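Local coordinates for protein sphingomyelinase-c (PDB 1ZWX) that belongs to the endonuclease/exonuclease/phosphatase family and has the DNase I-like fold built from two mixed β-sheets, at residues P27-M32 and N232-E237; A35-Q40 and K270-S275; A41-N46 and Q286-H291; Q153-L158 and D162-I167. One frame throughout, in Å; residues are numbered along the deposited sequence.

Contact 1: residues P27-M32 and N232-E237; sequences PNWGQM and NSMLKE
Trp29 and Met234 bring together two helix starts of the DNase I-like fold: the turn leading into helix 31-39 and the first turn of helix 233-238. The tight part is one apolar contact between the indole and the end of the Met234 chain. The methyl of Met234, not its sulfur, does most of the touching, with CE 3.6 Å from CE3 of Trp29. The Met234 chain runs extended as far as SD and then bends (chi3 75°), which brings CE up to the six-membered ring at CE3 and CZ3. The root of the same side chain also takes part, Met234 CB lying 4.1 Å from Trp29 CZ3; the two side chains run past each other in opposite directions. Tyr285 of strand 281-285 meets the indole as well and touches Met234.

Toward solvent the contact thins out. Glu237 offers only its aliphatic CG, 4.2 Å from Trp29 CH2, while its carboxylate turns away from the indole at an exposed position. A glycerol molecule also lies close to Trp29, about 4 Å from its side chain.

Each segment holds an N-cap: Gly30 precedes helix 31-39, and Asn232 caps helix 233-238 with its side chain while its ND2 bonds to Ser289 O. The capping bonds are weak but shared: Asn232 OD1 accepts from Met234 N at 3.0 Å and from Leu235 N at 3.3 Å.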
loop_
_atom_site.group_PDB
_atom_site.type_symbol
_atom_site.label_atom_id
_atom_site.label_comp_id
_atom_site.label_asym_id
_atom_site.label_seq_id
_atom_site.Cartn_x
_atom_site.Cartn_y
_atom_site.Cartn_z
ATOM N N PRO A 27 -10.806 11.873 14.948
ATOM C CA PRO A 27 -9.838 12.073 16.023
ATOM C C PRO A 27 -9.487 10.884 16.945
ATOM O O PRO A 27 -8.402 10.912 17.561
ATOM C CB PRO A 27 -10.459 13.200 16.865
ATOM C CG PRO A 27 -11.872 13.179 16.545
ATOM C CD PRO A 27 -11.964 12.767 15.109
ATOM N N ASN A 28 -10.332 9.866 17.014
ATOM C CA ASN A 28 -10.178 8.866 18.112
ATOM C C ASN A 28 -9.894 7.447 17.662
ATOM O O ASN A 28 -10.443 6.472 18.190
ATOM C CB ASN A 28 -11.389 8.924 19.069
ATOM C CG ASN A 28 -11.472 10.246 19.782
ATOM O OD1 ASN A 28 -12.475 10.958 19.671
ATOM N ND2 ASN A 28 -10.406 10.608 20.477
ATOM N N TRP A 29 -9.004 7.332 16.680
ATOM C CA TRP A 29 -8.665 6.020 16.159
ATOM C C TRP A 29 -7.215 5.582 16.443
ATOM O O TRP A 29 -6.671 4.695 15.771
ATOM C CB TRP A 29 -9.028 5.942 14.676
ATOM C CG TRP A 29 -10.487 5.602 14.502
ATOM C CD1 TRP A 29 -11.511 6.465 14.226
ATOM C CD2 TRP A 29 -11.076 4.306 14.636
ATOM N NE1 TRP A 29 -12.703 5.781 14.154
ATOM C CE2 TRP A 29 -12.466 4.449 14.385
ATOM C CE3 TRP A 29 -10.562 3.030 14.898
ATOM C CZ2 TRP A 29 -13.350 3.364 14.416
ATOM C CZ3 TRP A 29 -11.438 1.947 14.923
ATOM C CH2 TRP A 29 -12.824 2.123 14.686
ATOM N N GLY A 30 -6.588 6.219 17.429
ATOM C CA GLY A 30 -5.272 5.793 17.872
ATOM C C GLY A 30 -4.137 6.073 16.897
ATOM O O GLY A 30 -3.096 5.431 17.003
ATOM N N GLN A 31 -4.335 7.024 15.966
ATOM C CA GLN A 31 -3.379 7.297 14.876
ATOM C C GLN A 31 -1.959 7.600 15.380
ATOM O O GLN A 31 -0.977 6.999 14.911
ATOM C CB GLN A 31 -3.880 8.445 13.958
ATOM C CG GLN A 31 -5.178 8.071 13.167
ATOM C CD GLN A 31 -6.458 8.580 13.822
ATOM O OE1 GLN A 31 -6.690 8.333 15.004
ATOM N NE2 GLN A 31 -7.334 9.248 13.029
ATOM N N MET A 32 -1.836 8.538 16.315
ATOM C CA MET A 32 -0.504 8.886 16.831
ATOM C C MET A 32 0.207 7.729 17.536
ATOM O O MET A 32 1.421 7.548 17.391
ATOM C CB MET A 32 -0.576 10.105 17.759
ATOM C CG MET A 32 -1.079 11.353 17.073
ATOM S SD MET A 32 -0.052 11.983 15.731
ATOM C CE MET A 32 1.541 12.365 16.452
ATOM N N ASN A 232 -10.283 -8.919 12.760
ATOM C CA ASN A 232 -9.638 -7.640 13.038
ATOM C C ASN A 232 -10.449 -6.855 14.071
ATOM O O ASN A 232 -11.612 -6.545 13.828
ATOM C CB ASN A 232 -9.477 -6.844 11.733
ATOM C CG ASN A 232 -8.596 -5.638 11.876
ATOM O OD1 ASN A 232 -8.988 -4.633 12.451
ATOM N ND2 ASN A 232 -7.400 -5.708 11.309
ATOM N N SER A 233 -9.834 -6.540 15.215
ATOM C CA SER A 233 -10.531 -5.849 16.295
ATOM C C SER A 233 -11.124 -4.482 15.855
ATOM O O SER A 233 -12.220 -4.112 16.291
ATOM C CB SER A 233 -9.590 -5.684 17.472
ATOM O OG SER A 233 -8.557 -4.750 17.183
ATOM N N MET A 234 -10.418 -3.754 14.977
ATOM C CA MET A 234 -10.889 -2.441 14.503
ATOM C C MET A 234 -12.103 -2.580 13.556
ATOM O O MET A 234 -13.008 -1.747 13.584
ATOM C CB MET A 234 -9.752 -1.625 13.854
ATOM C CG MET A 234 -8.471 -1.458 14.743
ATOM S SD MET A 234 -7.029 -0.636 13.979
ATOM C CE MET A 234 -7.668 1.020 14.027
ATOM N N LEU A 235 -12.137 -3.626 12.735
ATOM C CA LEU A 235 -13.272 -3.846 11.828
ATOM C C LEU A 235 -14.505 -4.430 12.546
ATOM O O LEU A 235 -15.635 -4.270 12.077
ATOM C CB LEU A 235 -12.882 -4.749 10.658
ATOM C CG LEU A 235 -11.876 -4.164 9.668
ATOM C CD1 LEU A 235 -11.556 -5.179 8.584
ATOM C CD2 LEU A 235 -12.421 -2.866 9.063
ATOM N N LYS A 236 -14.281 -5.132 13.650
ATOM C CA LYS A 236 -15.370 -5.648 14.468
ATOM C C LYS A 236 -16.238 -4.507 14.977
ATOM O O LYS A 236 -17.450 -4.652 15.123
ATOM C CB LYS A 236 -14.820 -6.475 15.627
ATOM C CG LYS A 236 -14.334 -7.830 15.154
ATOM C CD LYS A 236 -13.710 -8.637 16.270
ATOM C CE LYS A 236 -13.431 -10.029 15.787
ATOM N NZ LYS A 236 -12.533 -10.741 16.712
ATOM N N GLU A 237 -15.594 -3.377 15.236
ATOM C CA GLU A 237 -16.267 -2.145 15.598
ATOM C C GLU A 237 -16.988 -1.515 14.386
ATOM O O GLU A 237 -18.197 -1.286 14.437
ATOM C CB GLU A 237 -15.253 -1.177 16.249
ATOM C CG GLU A 237 -15.825 0.101 16.904
ATOM C CD GLU A 237 -17.008 -0.141 17.876
ATOM O OE1 GLU A 237 -17.837 0.777 18.042
ATOM O OE2 GLU A 237 -17.128 -1.235 18.465
#

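Contact 2: residues A35-Q40 and K270-S275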
loop_
_atom_site.group_PDB
_atom_site.type_symbol
_atom_site.label_atom_id
_atom_site.label_comp_id
_atom_site.label_asym_id
_atom_site.label_seq_id
_atom_site.Cartn_x
_atom_site.Cartn_y
_atom_site.Cartn_z
ATOM N N ALA A 35 1.271 4.976 15.049
ATOM C CA ALA A 35 2.478 5.388 14.347
ATOM C C ALA A 35 3.747 4.909 15.088
ATOM O O ALA A 35 4.778 4.650 14.445
ATOM C CB ALA A 35 2.517 6.912 14.145
ATOM N N ASP A 36 3.661 4.787 16.422
ATOM C CA ASP A 36 4.758 4.213 17.225
ATOM C C ASP A 36 4.751 2.704 17.218
ATOM O O ASP A 36 5.796 2.082 16.994
ATOM C CB ASP A 36 4.721 4.724 18.678
ATOM C CG ASP A 36 5.016 6.192 18.795
ATOM O OD1 ASP A 36 5.680 6.760 17.911
ATOM O OD2 ASP A 36 4.582 6.822 19.793
ATOM N N LEU A 37 3.582 2.108 17.458
ATOM C CA LEU A 37 3.425 0.662 17.519
ATOM C C LEU A 37 3.875 -0.031 16.227
ATOM O O LEU A 37 4.569 -1.063 16.254
ATOM C CB LEU A 37 1.970 0.289 17.791
ATOM C CG LEU A 37 1.377 0.576 19.181
ATOM C CD1 LEU A 37 0.013 -0.104 19.260
ATOM C CD2 LEU A 37 2.334 0.063 20.303
ATOM N N ILE A 38 3.449 0.534 15.104
ATOM C CA ILE A 38 3.772 -0.027 13.796
ATOM C C ILE A 38 5.294 0.006 13.555
ATOM O O ILE A 38 5.868 -0.990 13.120
ATOM C CB ILE A 38 3.024 0.730 12.648
ATOM C CG1 ILE A 38 1.521 0.418 12.660
ATOM C CG2 ILE A 38 3.663 0.420 11.276
ATOM C CD1 ILE A 38 0.698 1.480 11.852
ATOM N N ALA A 39 5.927 1.152 13.788
ATOM C CA ALA A 39 7.367 1.288 13.562
ATOM C C ALA A 39 8.219 0.440 14.536
ATOM O O ALA A 39 9.376 0.089 14.205
ATOM C CB ALA A 39 7.789 2.747 13.607
ATOM N N GLN A 40 7.643 0.095 15.693
ATOM C CA GLN A 40 8.288 -0.779 16.707
ATOM C C GLN A 40 8.042 -2.264 16.496
ATOM O O GLN A 40 8.608 -3.097 17.213
ATOM C CB GLN A 40 7.788 -0.419 18.116
ATOM C CG GLN A 40 8.242 0.968 18.595
ATOM C CD GLN A 40 7.459 1.472 19.802
ATOM O OE1 GLN A 40 6.617 0.769 20.388
ATOM N NE2 GLN A 40 7.730 2.700 20.171
ATOM N N LYS A 270 -1.096 -9.486 15.784
ATOM C CA LYS A 270 -1.769 -8.518 16.628
ATOM C C LYS A 270 -0.774 -7.486 17.153
ATOM O O LYS A 270 0.422 -7.775 17.337
ATOM C CB LYS A 270 -2.462 -9.232 17.794
ATOM C CG LYS A 270 -3.670 -10.076 17.407
ATOM N N SER A 271 -1.254 -6.272 17.388
ATOM C CA SER A 271 -0.466 -5.260 18.051
ATOM C C SER A 271 -0.541 -5.467 19.574
ATOM O O SER A 271 -1.357 -6.254 20.044
ATOM C CB SER A 271 -1.001 -3.870 17.682
ATOM O OG SER A 271 -2.227 -3.585 18.343
ATOM N N PRO A 272 0.298 -4.751 20.350
ATOM C CA PRO A 272 0.019 -4.628 21.783
ATOM C C PRO A 272 -1.363 -3.967 21.964
ATOM O O PRO A 272 -1.803 -3.204 21.083
ATOM C CB PRO A 272 1.112 -3.677 22.263
ATOM C CG PRO A 272 2.242 -3.878 21.308
ATOM C CD PRO A 272 1.533 -4.043 19.975
ATOM N N GLN A 273 -2.049 -4.278 23.067
ATOM C CA GLN A 273 -3.352 -3.675 23.344
ATOM C C GLN A 273 -3.197 -2.170 23.418
ATOM O O GLN A 273 -2.220 -1.658 23.973
ATOM C CB GLN A 273 -3.918 -4.152 24.681
ATOM C CG GLN A 273 -4.565 -5.507 24.652
ATOM C CD GLN A 273 -5.989 -5.428 25.172
ATOM O OE1 GLN A 273 -6.238 -4.991 26.309
ATOM N NE2 GLN A 273 -6.940 -5.811 24.322
ATOM N N TRP A 274 -4.176 -1.454 22.859
ATOM C CA TRP A 274 -4.208 -0.010 22.976
ATOM C C TRP A 274 -5.663 0.462 23.085
ATOM O O TRP A 274 -6.580 -0.224 22.645
ATOM C CB TRP A 274 -3.453 0.687 21.826
ATOM C CG TRP A 274 -3.987 0.315 20.454
ATOM C CD1 TRP A 274 -3.616 -0.750 19.673
ATOM C CD2 TRP A 274 -5.001 1.014 19.723
ATOM N NE1 TRP A 274 -4.341 -0.748 18.500
ATOM C CE2 TRP A 274 -5.191 0.322 18.503
ATOM C CE3 TRP A 274 -5.762 2.166 19.979
ATOM C CZ2 TRP A 274 -6.127 0.735 17.545
ATOM C CZ3 TRP A 274 -6.669 2.585 19.023
ATOM C CH2 TRP A 274 -6.848 1.871 17.823
ATOM N N SER A 275 -5.837 1.638 23.669
ATOM C CA SER A 275 -7.166 2.164 24.011
ATOM C C SER A 275 -7.322 3.621 23.624
ATOM O O SER A 275 -6.373 4.408 23.651
ATOM C CB SER A 275 -7.415 2.036 25.534
ATOM O OG SER A 275 -7.667 0.670 25.875
#
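Leu37 on helix 31-39 faces the segment that leads toward strand 274-278, the backbones coming nearest at Leu37 and Ser271 with 7.1 Å between their CA atoms. No hydrogen bond crosses here; Leu37 carries the whole contact, its two methyls taking different partners. The closest approach is that of Leu37 CD1 to Trp274 CD1, on the pyrrole part of the indole, at 3.7 Å. The same methyl, Leu37 CD1, lies 4.2 Å from Ser271 CB. Leu37 CD2 instead meets the rim of the Pro272 ring, 4.1 Å from Pro272 CG, at the exposed margin. A chi1 of -70° puts CG of Leu37 anti to the carbonyl carbon and points the fork at 271-274, one methyl to the indole and the other to the proline ring.

Within 270-275 one polar bond ties neighbouring residues: the Ser271 hydroxyl donates to Pro272 O over 2.8 Å, arriving from above the carbonyl plane. Ser271 OG also sits in the plane of the Trp274 ring at its edge. The indole is fixed in turn by a bond from NE1 to Asp287 O. Tyr285 pairs with the Trp274 backbone and also meets its ring. The result is a helix packed against the root of the two-stranded β-hairpin 274-285, the projecting element known from bacterial sphingomyelinases of the DNase I-like fold.

Contact 3: residues A41-N46 and Q286-H291. With PO4 (phosphate ion), chain B.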
loop_
_atom_site.group_PDB
_atom_site.type_symbol
_atom_site.label_atom_id
_atom_site.label_comp_id
_atom_site.label_asym_id
_atom_site.label_seq_id
_atom_site.Cartn_x
_atom_site.Cartn_y
_atom_site.Cartn_z
ATOM N N ALA A 41 7.199 -2.614 15.525
ATOM C CA ALA A 41 6.771 -4.006 15.353
ATOM C C ALA A 41 7.844 -4.802 14.588
ATOM O O ALA A 41 8.556 -4.252 13.738
ATOM C CB ALA A 41 5.439 -4.080 14.600
ATOM N N ASP A 42 7.925 -6.091 14.900
ATOM C CA ASP A 42 8.867 -6.988 14.231
ATOM C C ASP A 42 8.618 -7.105 12.731
ATOM O O ASP A 42 9.585 -7.202 11.954
ATOM C CB ASP A 42 8.873 -8.352 14.907
ATOM C CG ASP A 42 9.576 -8.326 16.266
ATOM O OD1 ASP A 42 10.295 -7.336 16.568
ATOM O OD2 ASP A 42 9.405 -9.298 17.035
ATOM N N TYR A 43 7.344 -7.051 12.305
ATOM C CA TYR A 43 7.057 -7.220 10.884
ATOM C C TYR A 43 7.639 -6.089 10.041
ATOM O O TYR A 43 7.838 -6.251 8.837
ATOM C CB TYR A 43 5.553 -7.427 10.621
ATOM C CG TYR A 43 4.734 -6.141 10.615
ATOM C CD1 TYR A 43 4.609 -5.371 9.448
ATOM C CD2 TYR A 43 4.067 -5.710 11.767
ATOM C CE1 TYR A 43 3.856 -4.198 9.436
ATOM C CE2 TYR A 43 3.302 -4.534 11.757
ATOM C CZ TYR A 43 3.207 -3.784 10.602
ATOM O OH TYR A 43 2.456 -2.616 10.594
ATOM N N MET A 44 7.935 -4.954 10.670
ATOM C CA MET A 44 8.533 -3.822 9.964
ATOM C C MET A 44 10.052 -3.915 9.824
ATOM O O MET A 44 10.650 -3.156 9.075
ATOM C CB MET A 44 8.119 -2.495 10.603
ATOM C CG MET A 44 6.684 -2.111 10.221
ATOM S SD MET A 44 6.613 -1.658 8.459
ATOM C CE MET A 44 4.974 -0.916 8.328
ATOM N N LYS A 45 10.658 -4.859 10.524
ATOM C CA LYS A 45 12.128 -5.046 10.429
ATOM C C LYS A 45 12.496 -5.960 9.256
ATOM O O LYS A 45 11.665 -6.721 8.755
ATOM C CB LYS A 45 12.656 -5.677 11.718
ATOM C CG LYS A 45 12.278 -4.932 12.977
ATOM C CD LYS A 45 12.655 -5.736 14.218
ATOM C CE LYS A 45 12.311 -4.975 15.504
ATOM N NZ LYS A 45 12.663 -3.520 15.452
ATOM N N ASN A 46 13.756 -5.875 8.832
ATOM C CA ASN A 46 14.340 -6.822 7.887
ATOM C C ASN A 46 13.728 -6.818 6.478
ATOM O O ASN A 46 13.708 -7.858 5.802
ATOM C CB ASN A 46 14.332 -8.240 8.462
ATOM C CG ASN A 46 14.916 -8.307 9.854
ATOM O OD1 ASN A 46 15.968 -7.693 10.141
ATOM N ND2 ASN A 46 14.216 -9.030 10.755
ATOM N N GLN A 286 -6.525 -4.257 19.393
ATOM C CA GLN A 286 -5.283 -5.023 19.408
ATOM C C GLN A 286 -4.750 -5.285 17.985
ATOM O O GLN A 286 -4.091 -6.317 17.727
ATOM C CB GLN A 286 -5.533 -6.342 20.133
ATOM C CG GLN A 286 -6.653 -7.134 19.527
ATOM C CD GLN A 286 -6.856 -8.465 20.206
ATOM O OE1 GLN A 286 -7.435 -9.389 19.627
ATOM N NE2 GLN A 286 -6.381 -8.573 21.441
ATOM N N ASP A 287 -5.028 -4.345 17.080
ATOM C CA ASP A 287 -4.513 -4.407 15.720
ATOM C C ASP A 287 -3.806 -3.140 15.356
ATOM O O ASP A 287 -4.091 -2.075 15.921
ATOM C CB ASP A 287 -5.599 -4.810 14.717
ATOM C CG ASP A 287 -6.046 -6.263 14.899
ATOM O OD1 ASP A 287 -7.045 -6.509 15.633
ATOM O OD2 ASP A 287 -5.408 -7.186 14.310
ATOM N N PHE A 288 -2.835 -3.258 14.438
ATOM C CA PHE A 288 -2.031 -2.128 13.975
ATOM C C PHE A 288 -2.823 -1.248 13.018
ATOM O O PHE A 288 -2.545 -0.049 12.884
ATOM C CB PHE A 288 -0.792 -2.633 13.205
ATOM C CG PHE A 288 0.199 -3.404 14.072
ATOM C CD1 PHE A 288 0.267 -4.780 14.012
ATOM C CD2 PHE A 288 1.046 -2.732 14.941
ATOM C CE1 PHE A 288 1.175 -5.504 14.824
ATOM C CE2 PHE A 288 1.954 -3.452 15.762
ATOM C CZ PHE A 288 2.016 -4.812 15.689
ATOM N N SER A 289 -3.759 -1.875 12.319
ATOM C CA SER A 289 -4.526 -1.231 11.254
ATOM C C SER A 289 -5.754 -2.094 10.975
ATOM O O SER A 289 -5.863 -3.212 11.507
ATOM C CB SER A 289 -3.650 -1.090 9.993
ATOM O OG SER A 289 -4.441 -0.962 8.827
ATOM N N ASP A 290 -6.674 -1.606 10.147
ATOM C CA ASP A 290 -7.798 -2.436 9.747
ATOM C C ASP A 290 -7.450 -3.391 8.602
ATOM O O ASP A 290 -8.264 -4.266 8.261
ATOM C CB ASP A 290 -9.066 -1.593 9.457
ATOM C CG ASP A 290 -8.931 -0.665 8.241
ATOM O OD1 ASP A 290 -7.816 -0.419 7.721
ATOM O OD2 ASP A 290 -9.998 -0.136 7.811
ATOM N N HIS A 291 -6.262 -3.206 7.991
ATOM C CA HIS A 291 -5.738 -4.160 6.998
ATOM C C HIS A 291 -4.583 -4.901 7.648
ATOM O O HIS A 291 -3.860 -4.320 8.462
ATOM C CB HIS A 291 -5.184 -3.477 5.746
ATOM C CG HIS A 291 -6.225 -2.910 4.829
ATOM N ND1 HIS A 291 -6.480 -3.438 3.581
ATOM C CD2 HIS A 291 -7.063 -1.850 4.973
ATOM C CE1 HIS A 291 -7.445 -2.740 2.999
ATOM N NE2 HIS A 291 -7.814 -1.769 3.819
HETATM P P PO4 B . -10.570 1.148 3.342
HETATM O O1 PO4 B . -11.802 0.964 4.215
HETATM O O2 PO4 B . -9.401 0.415 3.948
HETATM O O3 PO4 B . -10.805 0.526 1.977
HETATM O O4 PO4 B . -10.280 2.634 3.244
#
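The loop 286-291, which carries the Ser-Asp-His sequence seen near the C-terminal end of DNase I-like enzymes, packs through Phe288 on Ala41 and Tyr43 in the turn after helix 31-39. The two rings form a T-shaped (edge-to-face) pair with centroids 5.2 Å apart and planes at 66°. Tyr43 supplies the edge: its CE2 stands over the centre of the Phe288 ring, 3.8 Å from Phe288 CD1. Tyr43 CG lies between its backbone N and carbonyl carbon (chi1 80°), a rotation that points the CE2 edge of the phenol at the Phe288 face. The far end of the Phe288 ring rests on Ala41, whose CB is 3.7 Å from Phe288 CZ. Met44 CG covers part of one Tyr43 face, and Ile38 of helix 31-39 touches both aromatic side chains.

Just beyond Phe288 the chemistry turns polar. Ser289 OG accepts from His291 N at 3.0 Å in an ST turn, and also bonds to Asn17 O. His291 NE2 donates to O2 of a phosphate ion at 2.7 Å and 154°, the oxygen lying in the ring plane, while ND1 is engaged by Asp248 OD1. Over the three steps from Phe288 to His291 the loop thus passes from an apolar anchor to a phosphate contact. Both ring nitrogens have a partner, which restricts rotation of the imidazole, held between an acceptor in the protein and the bound ion, which probably came from the crystallisation liquor.

Contact 4: residues Q153-L158 and D162-I167. Unlike the reference sequence in segment 153-158: Gln153 (reference Pro).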
loop_
_atom_site.group_PDB
_atom_site.type_symbol
_atom_site.label_atom_id
_atom_site.label_comp_id
_atom_site.label_asym_id
_atom_site.label_seq_id
_atom_site.Cartn_x
_atom_site.Cartn_y
_atom_site.Cartn_z
ATOM N N GLN A 153 -8.734 3.250 -6.146
ATOM C CA GLN A 153 -10.149 3.491 -5.835
ATOM C C GLN A 153 -10.821 2.362 -5.063
ATOM O O GLN A 153 -10.762 1.198 -5.476
ATOM C CB GLN A 153 -10.883 3.710 -7.183
ATOM C CG GLN A 153 -12.423 3.888 -7.010
ATOM C CD GLN A 153 -12.791 5.261 -6.437
ATOM O OE1 GLN A 153 -12.253 6.296 -6.853
ATOM N NE2 GLN A 153 -13.727 5.270 -5.495
ATOM N N ALA A 154 -11.542 2.717 -3.979
ATOM C CA ALA A 154 -12.304 1.748 -3.202
ATOM C C ALA A 154 -13.739 1.627 -3.754
ATOM O O ALA A 154 -14.219 2.530 -4.438
ATOM C CB ALA A 154 -12.373 2.183 -1.733
ATOM N N ASP A 155 -14.398 0.513 -3.435
ATOM C CA ASP A 155 -15.881 0.458 -3.511
ATOM C C ASP A 155 -16.420 1.512 -2.509
ATOM O O ASP A 155 -15.846 1.658 -1.405
ATOM C CB ASP A 155 -16.388 -0.969 -3.206
ATOM C CG ASP A 155 -16.173 -1.932 -4.383
ATOM O OD1 ASP A 155 -15.663 -1.513 -5.440
ATOM O OD2 ASP A 155 -16.551 -3.111 -4.276
ATOM N N ASP A 156 -17.469 2.258 -2.914
ATOM C CA ASP A 156 -18.077 3.384 -2.146
ATOM C C ASP A 156 -19.565 3.078 -2.180
ATOM O O ASP A 156 -20.086 2.729 -3.242
ATOM C CB ASP A 156 -17.833 4.717 -2.870
ATOM C CG ASP A 156 -18.211 6.002 -2.026
ATOM O OD1 ASP A 156 -19.410 6.319 -1.779
ATOM O OD2 ASP A 156 -17.269 6.749 -1.642
ATOM N N SER A 157 -20.258 3.223 -1.054
ATOM C CA SER A 157 -21.720 3.086 -1.055
ATOM C C SER A 157 -22.411 3.858 -2.187
ATOM O O SER A 157 -23.346 3.350 -2.805
ATOM C CB SER A 157 -22.277 3.552 0.294
ATOM O OG SER A 157 -21.879 2.618 1.268
ATOM N N LEU A 158 -21.930 5.058 -2.471
ATOM C CA LEU A 158 -22.656 5.943 -3.358
ATOM C C LEU A 158 -22.220 5.873 -4.827
ATOM O O LEU A 158 -22.675 6.674 -5.646
ATOM C CB LEU A 158 -22.602 7.369 -2.846
ATOM C CG LEU A 158 -23.321 7.606 -1.511
ATOM C CD1 LEU A 158 -23.383 9.103 -1.201
ATOM C CD2 LEU A 158 -24.720 6.967 -1.520
ATOM N N ASP A 162 -19.878 -1.286 -10.816
ATOM C CA ASP A 162 -19.409 -1.075 -12.213
ATOM C C ASP A 162 -18.550 0.163 -12.355
ATOM O O ASP A 162 -17.533 0.188 -13.073
ATOM C CB ASP A 162 -20.583 -0.878 -13.164
ATOM C CG ASP A 162 -21.375 -2.120 -13.347
ATOM O OD1 ASP A 162 -22.579 -2.103 -12.974
ATOM O OD2 ASP A 162 -20.788 -3.115 -13.837
ATOM N N THR A 163 -19.003 1.226 -11.707
ATOM C CA THR A 163 -18.277 2.481 -11.717
ATOM C C THR A 163 -16.890 2.357 -10.986
ATOM O O THR A 163 -15.861 2.778 -11.515
ATOM C CB THR A 163 -19.126 3.585 -11.087
ATOM O OG1 THR A 163 -20.208 3.897 -11.977
ATOM C CG2 THR A 163 -18.287 4.861 -10.918
ATOM N N SER A 164 -16.893 1.818 -9.786
ATOM C CA SER A 164 -15.619 1.687 -9.053
ATOM C C SER A 164 -14.674 0.712 -9.813
ATOM O O SER A 164 -13.478 0.956 -9.913
ATOM C CB SER A 164 -15.841 1.339 -7.581
ATOM O OG SER A 164 -16.590 0.156 -7.415
ATOM N N ARG A 165 -15.221 -0.346 -10.394
ATOM C CA ARG A 165 -14.403 -1.223 -11.261
ATOM C C ARG A 165 -13.778 -0.513 -12.482
ATOM O O ARG A 165 -12.574 -0.705 -12.820
ATOM C CB ARG A 165 -15.214 -2.486 -11.641
ATOM C CG ARG A 165 -14.530 -3.398 -12.675
ATOM C CD ARG A 165 -15.237 -4.755 -12.743
ATOM N NE ARG A 165 -14.523 -5.694 -13.620
ATOM C CZ ARG A 165 -14.915 -6.942 -13.879
ATOM N NH1 ARG A 165 -16.031 -7.429 -13.331
ATOM N NH2 ARG A 165 -14.193 -7.702 -14.698
ATOM N N ALA A 166 -14.572 0.302 -13.174
ATOM C CA ALA A 166 -14.062 1.074 -14.299
ATOM C C ALA A 166 -12.961 2.041 -13.869
ATOM O O ALA A 166 -11.945 2.186 -14.557
ATOM C CB ALA A 166 -15.187 1.863 -14.975
ATOM N N ILE A 167 -13.185 2.748 -12.754
ATOM C CA ILE A 167 -12.172 3.685 -12.262
ATOM C C ILE A 167 -10.854 2.920 -11.959
ATOM O O ILE A 167 -9.797 3.342 -12.413
ATOM C CB ILE A 167 -12.660 4.465 -10.988
ATOM C CG1 ILE A 167 -13.832 5.398 -11.347
ATOM C CG2 ILE A 167 -11.526 5.328 -10.410
ATOM C CD1 ILE A 167 -14.652 5.804 -10.093
HETATM O O HOH W 1 -18.578 1.083 -5.420
#
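Ser164 and Asp155 are joined by the one direct hydrogen bond of this contact, which folds the loop after strand 143-151 onto the start of helix 161-182 within a β-α-β crossover. Ser164 OG donates to Asp155 OD1 over 2.7 Å, coming from above the carboxylate plane, 45° out of it. Alongside, Gln153 and Ile167 make the apolar part: Gln153 CB lies 3.7 Å from Ile167 CG2. The glutamine, which differs from the proline of the reference sequence, bends at chi2 (74°), and its CG and OE1 each come to 3.8 Å from Ile167 CG2, the two chains crossing at a slant.

A second shell fixes these groups. Water 1 accepts from Asp156 N and donates to Ser164 OG, 3.0 Å from each, giving the hydroxyl a further link to the loop. Arg168, one turn beyond Ser164 on the helix, forms a salt bridge with Asp155 OD1 and also bonds to Gln153 O. The Gln153 amide is held at both ends: OE1 takes Gly123 N, and NE2 meets Ala154 O at 3.0 Å, in the carbonyl plane on a lone pair. Farther along the loop an Asx turn closes, where Asp156 OD1 accepts Leu158 N at 2.9 Å with its anti lone pair.

How the contacts relate
Contacts 1, 2 and 3 form one connected patch, whereas contact 4 stands apart, across the chain's centre from contact 3 and about 8 Å from it at the nearest atoms. Contacts 1 and 2 share helix 31-39 and meet at Trp274, whose indole packs on Trp29 O and on Met234 CE. Contacts 2 and 3 lie closest, their centres about 7 Å apart. Contacts 2 and 3 are buried, contacts 1 and 4 partly so. The three joined contacts cross their segments by apolar or aromatic packing alone; contact 4 adds a hydroxyl-carboxylate bond and a bridging water to its apolar Gln153-Ile167 part, with segments only four residues apart in sequence rather than 200 or more.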